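Local coordinates for ABC transporter substrate binding protein (Ribose) (Agrobacterium vitis, PDB 5DKV) that binds a sugar, here alpha-D-tagatopyranose, in the cleft between its two lobes and probably delivers it to an ABC transporter, at residues Asp78-Ala82 / Lys83-Ala87; Ala91-Thr95 / Thr96-Gln100; Leu135-Ala139 / Ser140-Leu144. All coordinates share one frame; numbering follows the deposited sequence.

Contact 1 of 3, residues Asp78-Ala82 / Lys83-Ala87; sequences DAVIA and KKPDA
Val80 and Ile81 hand their carbonyl groups to the chain that leaves helix 70-81. Lys83 N bonds to Val80 O at 2.9 Å and Lys84 N to Ile81 O at 3.0 Å, the second bond closing a type I beta turn from Ile81 to Lys84. Both bonds span three residues, i to i+3, so the chain is wound more tightly here than in an alpha helix, whose i to i+4 pattern is seen one step earlier in Ala82 N bonding to Asp78 O. Lys84 then leaves helical geometry with a positive phi of 48°, and Pro85, having no N-H to give, carries the chain on in extended form.

Pro85 is the side chain that leans back on the helix. Its CD sits 3.2 Å from Val80 O, while its CG meets Val80 CG1 at 4.1 Å, the two side chains crossing at about a right angle. Val80 CG1 lies anti to the backbone N (chi1 167°), which brings this branch to the proline. On the outer flank the aliphatic part of Lys83 runs back along the helix, CG lying 3.5 Å from Ala79 O.

Val80 and Pro85 both pack on Ala31 of strand 29-33, and Arg29 bonds the carbonyls of Lys83 and Lys84. The turn joins helix 70-81 to strand 87-90, which runs parallel to strand 29-33 in the mixed sheet.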
loop_
_atom_site.group_PDB
_atom_site.type_symbol
_atom_site.label_atom_id
_atom_site.label_comp_id
_atom_site.label_asym_id
_atom_site.label_seq_id
_atom_site.Cartn_x
_atom_site.Cartn_y
_atom_site.Cartn_z
ATOM N N ASP A 78 -12.574 16.852 -5.638
ATOM C CA ASP A 78 -13.603 17.781 -6.101
ATOM C C ASP A 78 -13.486 18.056 -7.602
ATOM O O ASP A 78 -14.513 18.153 -8.284
ATOM C CB ASP A 78 -13.555 19.079 -5.294
ATOM C CG ASP A 78 -14.098 18.891 -3.878
ATOM O OD1 ASP A 78 -14.876 17.938 -3.671
ATOM O OD2 ASP A 78 -13.746 19.669 -2.977
ATOM N N ALA A 79 -12.261 18.167 -8.119
ATOM C CA ALA A 79 -12.078 18.423 -9.550
ATOM C C ALA A 79 -12.573 17.240 -10.355
ATOM O O ALA A 79 -13.145 17.396 -11.443
ATOM C CB ALA A 79 -10.608 18.709 -9.873
ATOM N N VAL A 80 -12.366 16.045 -9.817
ATOM C CA VAL A 80 -12.849 14.843 -10.478
ATOM C C VAL A 80 -14.381 14.767 -10.443
ATOM O O VAL A 80 -14.993 14.444 -11.446
ATOM C CB VAL A 80 -12.225 13.575 -9.856
ATOM C CG1 VAL A 80 -12.944 12.309 -10.312
ATOM C CG2 VAL A 80 -10.771 13.523 -10.243
ATOM N N ILE A 81 -14.993 15.061 -9.300
ATOM C CA ILE A 81 -16.452 15.066 -9.198
ATOM C C ILE A 81 -17.081 15.957 -10.270
ATOM O O ILE A 81 -18.111 15.615 -10.859
ATOM C CB ILE A 81 -16.862 15.489 -7.788
ATOM C CG1 ILE A 81 -16.524 14.346 -6.836
ATOM C CG2 ILE A 81 -18.369 15.769 -7.697
ATOM C CD1 ILE A 81 -16.705 14.686 -5.371
ATOM N N ALA A 82 -16.424 17.069 -10.568
ATOM C CA ALA A 82 -16.986 18.054 -11.477
ATOM C C ALA A 82 -16.922 17.557 -12.924
ATOM O O ALA A 82 -17.595 18.091 -13.796
ATOM C CB ALA A 82 -16.259 19.382 -11.329
ATOM N N LYS A 83 -16.103 16.535 -13.172
ATOM C CA LYS A 83 -16.028 15.904 -14.494
ATOM C C LYS A 83 -17.131 14.848 -14.699
ATOM O O LYS A 83 -17.207 14.218 -15.757
ATOM C CB LYS A 83 -14.643 15.275 -14.688
ATOM C CG LYS A 83 -13.515 16.281 -14.688
ATOM C CD LYS A 83 -12.212 15.635 -15.110
ATOM C CE LYS A 83 -11.147 16.675 -15.406
ATOM N NZ LYS A 83 -10.297 16.981 -14.234
ATOM N N LYS A 84 -17.993 14.706 -13.703
ATOM C CA LYS A 84 -19.127 13.775 -13.745
ATOM C C LYS A 84 -18.729 12.375 -14.213
ATOM O O LYS A 84 -19.297 11.842 -15.167
ATOM C CB LYS A 84 -20.236 14.325 -14.646
ATOM C CG LYS A 84 -20.685 15.738 -14.297
ATOM C CD LYS A 84 -21.790 16.200 -15.257
ATOM C CE LYS A 84 -22.275 17.609 -14.961
ATOM N NZ LYS A 84 -23.289 18.052 -15.966
ATOM N N PRO A 85 -17.761 11.753 -13.525
ATOM C CA PRO A 85 -17.411 10.396 -13.922
ATOM C C PRO A 85 -18.537 9.438 -13.606
ATOM O O PRO A 85 -19.372 9.749 -12.750
ATOM C CB PRO A 85 -16.177 10.101 -13.082
ATOM C CG PRO A 85 -16.422 10.837 -11.834
ATOM C CD PRO A 85 -17.077 12.128 -12.272
ATOM N N ASP A 86 -18.569 8.297 -14.291
ATOM C CA ASP A 86 -19.603 7.288 -14.030
ATOM C C ASP A 86 -19.383 6.553 -12.701
ATOM O O ASP A 86 -20.344 6.078 -12.064
ATOM C CB ASP A 86 -19.656 6.291 -15.201
ATOM C CG ASP A 86 -20.086 6.959 -16.502
ATOM O OD1 ASP A 86 -21.181 7.564 -16.519
ATOM O OD2 ASP A 86 -19.318 6.919 -17.489
ATOM N N ALA A 87 -18.117 6.432 -12.311
ATOM C CA ALA A 87 -17.743 5.853 -11.017
ATOM C C ALA A 87 -16.396 6.389 -10.568
ATOM O O ALA A 87 -15.632 6.907 -11.397
ATOM C CB ALA A 87 -17.718 4.319 -11.114
#

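Contact 2 of 3, residues Ala91-Thr95 / Thr96-Gln100; sequences APTDT and TQLVQ
A single carboxylate oxygen of Asp94 gathers the polar contacts that precede helix 99-107. Asp94 OD2 accepts from Gln97 N at 2.8 Å, from Thr96 N at 2.9 Å and from Thr96 OG1 at 2.8 Å. The two amides reach it on the anti side, Gln97 N tilted 33° and Thr96 N 25° out of the carboxylate plane, whereas the hydroxyl comes almost straight down the C-O bond. Asp94 CG is anti to the backbone N (chi1 -169°), which swings the carboxylate forward toward the N-H groups of Thr96 and Gln97. Bonding of the aspartate oxygen to the amides two and three residues on is that of an Asx turn extended by one further N-H, and the threonine hydroxyl adds a side-chain bond to it.

Van der Waals contacts lie beside these bonds. The Gln97 side chain runs alongside that of Asp94, pointing the same way, with its CG 3.5 Å from Asp94 OD2. Leu98 turns inward: its CG rests on Pro92 CB at 3.8 Å, and its CD2 approaches Thr93 OG1, a hydroxyl bonded to Gln73. Pro70 and Ile119 also touch Leu98. Farther along, Val99 CG2 meets Thr95 O at 3.4 Å.

Three donors on one oxygen fix the rotation of the carboxylate and would be expected to favour its charged form. They also tie the loop to the backbone just ahead of helix 99-107, while Pro92 O, bonded to the sugar-pocket residue Thr117, links the same loop to the binding site.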
loop_
_atom_site.group_PDB
_atom_site.type_symbol
_atom_site.label_atom_id
_atom_site.label_comp_id
_atom_site.label_asym_id
_atom_site.label_seq_id
_atom_site.Cartn_x
_atom_site.Cartn_y
_atom_site.Cartn_z
ATOM N N ALA A 91 -8.098 5.887 -3.383
ATOM C CA ALA A 91 -7.362 5.476 -2.215
ATOM C C ALA A 91 -7.364 6.647 -1.206
ATOM O O ALA A 91 -6.515 7.557 -1.297
ATOM C CB ALA A 91 -5.936 5.077 -2.581
ATOM N N PRO A 92 -8.349 6.678 -0.290
ATOM C CA PRO A 92 -8.470 7.834 0.618
ATOM C C PRO A 92 -7.263 7.954 1.507
ATOM O O PRO A 92 -6.792 6.940 2.003
ATOM C CB PRO A 92 -9.725 7.526 1.443
ATOM C CG PRO A 92 -9.849 5.995 1.386
ATOM C CD PRO A 92 -9.364 5.643 -0.003
ATOM N N THR A 93 -6.774 9.172 1.691
ATOM C CA THR A 93 -5.592 9.401 2.496
ATOM C C THR A 93 -5.887 9.622 3.970
ATOM O O THR A 93 -4.980 9.900 4.740
ATOM C CB THR A 93 -4.799 10.626 1.966
ATOM O OG1 THR A 93 -5.694 11.731 1.771
ATOM C CG2 THR A 93 -4.115 10.281 0.665
ATOM N N ASP A 94 -7.149 9.509 4.366
ATOM C CA ASP A 94 -7.510 9.612 5.771
ATOM C C ASP A 94 -8.831 8.896 5.959
ATOM O O ASP A 94 -9.739 9.078 5.153
ATOM C CB ASP A 94 -7.623 11.070 6.198
ATOM C CG ASP A 94 -7.723 11.226 7.695
ATOM O OD1 ASP A 94 -6.679 11.514 8.313
ATOM O OD2 ASP A 94 -8.838 11.059 8.245
ATOM N N THR A 95 -8.954 8.108 7.022
ATOM C CA THR A 95 -10.152 7.297 7.210
ATOM C C THR A 95 -11.379 8.116 7.619
ATOM O O THR A 95 -12.505 7.652 7.439
ATOM C CB THR A 95 -9.921 6.184 8.261
ATOM O OG1 THR A 95 -9.733 6.754 9.570
ATOM C CG2 THR A 95 -8.707 5.341 7.884
ATOM N N THR A 96 -11.154 9.306 8.183
ATOM C CA THR A 96 -12.250 10.166 8.642
ATOM C C THR A 96 -12.416 11.401 7.771
ATOM O O THR A 96 -13.543 11.797 7.466
ATOM C CB THR A 96 -12.045 10.616 10.109
ATOM O OG1 THR A 96 -10.802 11.314 10.225
ATOM C CG2 THR A 96 -12.010 9.435 11.006
ATOM N N GLN A 97 -11.307 12.009 7.351
ATOM C CA GLN A 97 -11.400 13.300 6.685
ATOM C C GLN A 97 -11.881 13.166 5.233
ATOM O O GLN A 97 -12.290 14.146 4.636
ATOM C CB GLN A 97 -10.058 14.027 6.711
ATOM C CG GLN A 97 -9.583 14.477 8.099
ATOM C CD GLN A 97 -10.683 15.096 8.940
ATOM O OE1 GLN A 97 -11.422 15.967 8.479
ATOM N NE2 GLN A 97 -10.805 14.640 10.181
ATOM N N LEU A 98 -11.842 11.962 4.681
ATOM C CA LEU A 98 -12.362 11.737 3.319
ATOM C C LEU A 98 -13.830 11.328 3.316
ATOM O O LEU A 98 -14.448 11.241 2.259
ATOM C CB LEU A 98 -11.519 10.676 2.595
ATOM C CG LEU A 98 -10.381 11.236 1.703
ATOM C CD1 LEU A 98 -10.936 11.881 0.420
ATOM C CD2 LEU A 98 -9.501 12.195 2.469
ATOM N N VAL A 99 -14.410 11.127 4.493
ATOM C CA VAL A 99 -15.795 10.659 4.556
ATOM C C VAL A 99 -16.764 11.686 3.980
ATOM O O VAL A 99 -17.496 11.360 3.044
ATOM C CB VAL A 99 -16.197 10.306 5.995
ATOM C CG1 VAL A 99 -17.705 9.973 6.097
ATOM C CG2 VAL A 99 -15.353 9.155 6.466
ATOM N N GLN A 100 -16.791 12.908 4.515
ATOM C CA GLN A 100 -17.776 13.874 4.029
ATOM C C GLN A 100 -17.527 14.316 2.566
ATOM O O GLN A 100 -18.486 14.476 1.793
ATOM C CB GLN A 100 -17.849 15.097 4.951
ATOM C CG GLN A 100 -18.542 14.806 6.284
ATOM C CD GLN A 100 -19.951 14.239 6.114
ATOM O OE1 GLN A 100 -20.713 14.679 5.252
ATOM N NE2 GLN A 100 -20.292 13.247 6.925
#

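Contact 3 of 3, residues Leu135-Ala139 / Ser140-Leu144; sequences LSYIA and SDNVL
The step from strand 137-140 into helix 142-156 is probably one of the hinge crossovers of the periplasmic binding protein fold, beside the sugar pocket, where the chain passes from one lobe to the other. Tyr137 and Asn142 approach each other across this junction without bonding: Tyr137 OH is 4.2 Å from Asn142 ND2, the ring and amide planes 29° apart. With Tyr137 CG anti to the backbone N (chi1 174°), the ring reaches forward along the strand toward the helix start. Its hydroxyl is held by the carbonyl of Asp116, a pocket residue, and its ring meets Phe118 edge-to-face.

Ala139 CB also lies near the amide, 4.4 Å from Asn142 ND2, so the small methyl and the tyrosine hydroxyl both border the nitrogen end of the asparagine. The other end, OD1, bonds to NE of Arg178, which lines the pocket; Asn142, itself about 5 Å from the bound tagatopyranose, therefore acts as a second-shell partner for that arginine. Ser140 OG is likewise bonded to a pocket residue, Gln274.

Between strand and helix, Asp141 is the centre of an inverse gamma turn and the N-cap of helix 142-156. Its carboxylate folds back over the first turn: Leu144 N donates to Asp141 OD1 at 3.1 Å, nearly straight at 168°, from above the carboxylate plane.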
loop_
_atom_site.group_PDB
_atom_site.type_symbol
_atom_site.label_atom_id
_atom_site.label_comp_id
_atom_site.label_asym_id
_atom_site.label_seq_id
_atom_site.Cartn_x
_atom_site.Cartn_y
_atom_site.Cartn_z
ATOM N N LEU A 135 -19.011 0.909 -2.398
ATOM C CA LEU A 135 -19.559 -0.394 -2.733
ATOM C C LEU A 135 -18.644 -1.533 -2.344
ATOM O O LEU A 135 -19.111 -2.642 -2.108
ATOM C CB LEU A 135 -19.824 -0.487 -4.234
ATOM C CG LEU A 135 -20.911 0.422 -4.788
ATOM C CD1 LEU A 135 -20.792 0.483 -6.291
ATOM C CD2 LEU A 135 -22.273 -0.081 -4.376
ATOM N N SER A 136 -17.344 -1.248 -2.284
ATOM C CA SER A 136 -16.340 -2.275 -2.060
ATOM C C SER A 136 -15.036 -1.687 -1.598
ATOM O O SER A 136 -14.747 -0.532 -1.875
ATOM C CB SER A 136 -16.130 -3.064 -3.343
ATOM O OG SER A 136 -15.314 -4.202 -3.143
ATOM N N TYR A 137 -14.250 -2.515 -0.908
ATOM C CA TYR A 137 -12.906 -2.205 -0.470
ATOM C C TYR A 137 -11.983 -3.273 -1.041
ATOM O O TYR A 137 -12.138 -4.459 -0.715
ATOM C CB TYR A 137 -12.825 -2.199 1.067
ATOM C CG TYR A 137 -11.428 -2.015 1.613
ATOM C CD1 TYR A 137 -10.532 -1.155 1.017
ATOM C CD2 TYR A 137 -11.008 -2.724 2.725
ATOM C CE1 TYR A 137 -9.240 -0.988 1.527
ATOM C CE2 TYR A 137 -9.735 -2.565 3.228
ATOM C CZ TYR A 137 -8.858 -1.692 2.621
ATOM O OH TYR A 137 -7.587 -1.535 3.115
ATOM N N ILE A 138 -11.078 -2.859 -1.910
ATOM C CA ILE A 138 -10.195 -3.783 -2.627
ATOM C C ILE A 138 -8.762 -3.430 -2.258
ATOM O O ILE A 138 -8.299 -2.307 -2.544
ATOM C CB ILE A 138 -10.399 -3.689 -4.133
ATOM C CG1 ILE A 138 -11.835 -4.031 -4.489
ATOM C CG2 ILE A 138 -9.431 -4.647 -4.870
ATOM C CD1 ILE A 138 -12.193 -3.733 -5.924
ATOM N N ALA A 139 -8.065 -4.372 -1.626
ATOM C CA ALA A 139 -6.744 -4.087 -1.064
ATOM C C ALA A 139 -6.034 -5.349 -0.648
ATOM O O ALA A 139 -6.638 -6.423 -0.632
ATOM C CB ALA A 139 -6.890 -3.175 0.133
ATOM N N SER A 140 -4.770 -5.239 -0.254
ATOM C CA SER A 140 -4.103 -6.380 0.384
ATOM C C SER A 140 -4.714 -6.687 1.748
ATOM O O SER A 140 -5.380 -5.845 2.333
ATOM C CB SER A 140 -2.614 -6.110 0.582
ATOM O OG SER A 140 -1.975 -5.777 -0.629
ATOM N N ASP A 141 -4.457 -7.882 2.259
ATOM C CA ASP A 141 -4.755 -8.199 3.637
ATOM C C ASP A 141 -3.605 -7.602 4.453
ATOM O O ASP A 141 -2.588 -8.262 4.661
ATOM C CB ASP A 141 -4.879 -9.732 3.860
ATOM C CG ASP A 141 -5.169 -10.113 5.324
ATOM O OD1 ASP A 141 -4.955 -9.302 6.264
ATOM O OD2 ASP A 141 -5.607 -11.268 5.556
ATOM N N ASN A 142 -3.727 -6.352 4.889
ATOM C CA ASN A 142 -2.556 -5.666 5.416
ATOM C C ASN A 142 -2.101 -6.108 6.797
ATOM O O ASN A 142 -0.908 -6.028 7.121
ATOM C CB ASN A 142 -2.818 -4.172 5.375
ATOM C CG ASN A 142 -2.704 -3.648 3.980
ATOM O OD1 ASN A 142 -1.611 -3.549 3.458
ATOM N ND2 ASN A 142 -3.834 -3.341 3.357
ATOM N N VAL A 143 -3.023 -6.637 7.601
ATOM C CA VAL A 143 -2.588 -7.236 8.857
ATOM C C VAL A 143 -1.714 -8.461 8.580
ATOM O O VAL A 143 -0.644 -8.608 9.193
ATOM C CB VAL A 143 -3.776 -7.647 9.753
ATOM C CG1 VAL A 143 -3.280 -8.405 10.978
ATOM C CG2 VAL A 143 -4.558 -6.409 10.177
ATOM N N LEU A 144 -2.165 -9.327 7.666
ATOM C CA LEU A 144 -1.374 -10.475 7.240
ATOM C C LEU A 144 -0.027 -10.037 6.718
ATOM O O LEU A 144 0.974 -10.681 6.997
ATOM C CB LEU A 144 -2.113 -11.300 6.159
ATOM C CG LEU A 144 -1.345 -12.505 5.590
ATOM C CD1 LEU A 144 -1.049 -13.562 6.656
ATOM C CD2 LEU A 144 -2.120 -13.131 4.426
#

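How the contacts relate
Contacts 1, 2 and 3 follow one another along the chain, each at a junction between helix and strand or loop. Contact 1 leads from helix 70-81 into strand 87-90, and contact 2 from that strand toward helix 99-107; they sit at opposite ends of the strand, their centres about 17 Å apart, contact 2 at the end nearer the sugar. Contact 3 joins strand 137-140 to helix 142-156; its centre lies about 15 Å from that of contact 2 and 24 Å from that of contact 1. Strands 87-90 and 137-140 run parallel in one sheet, with strand 112-115 between them. The side chains of Thr93 in contact 2 and Asn142 in contact 3 lie about 8 and 5 Å from the bound tagatopyranose.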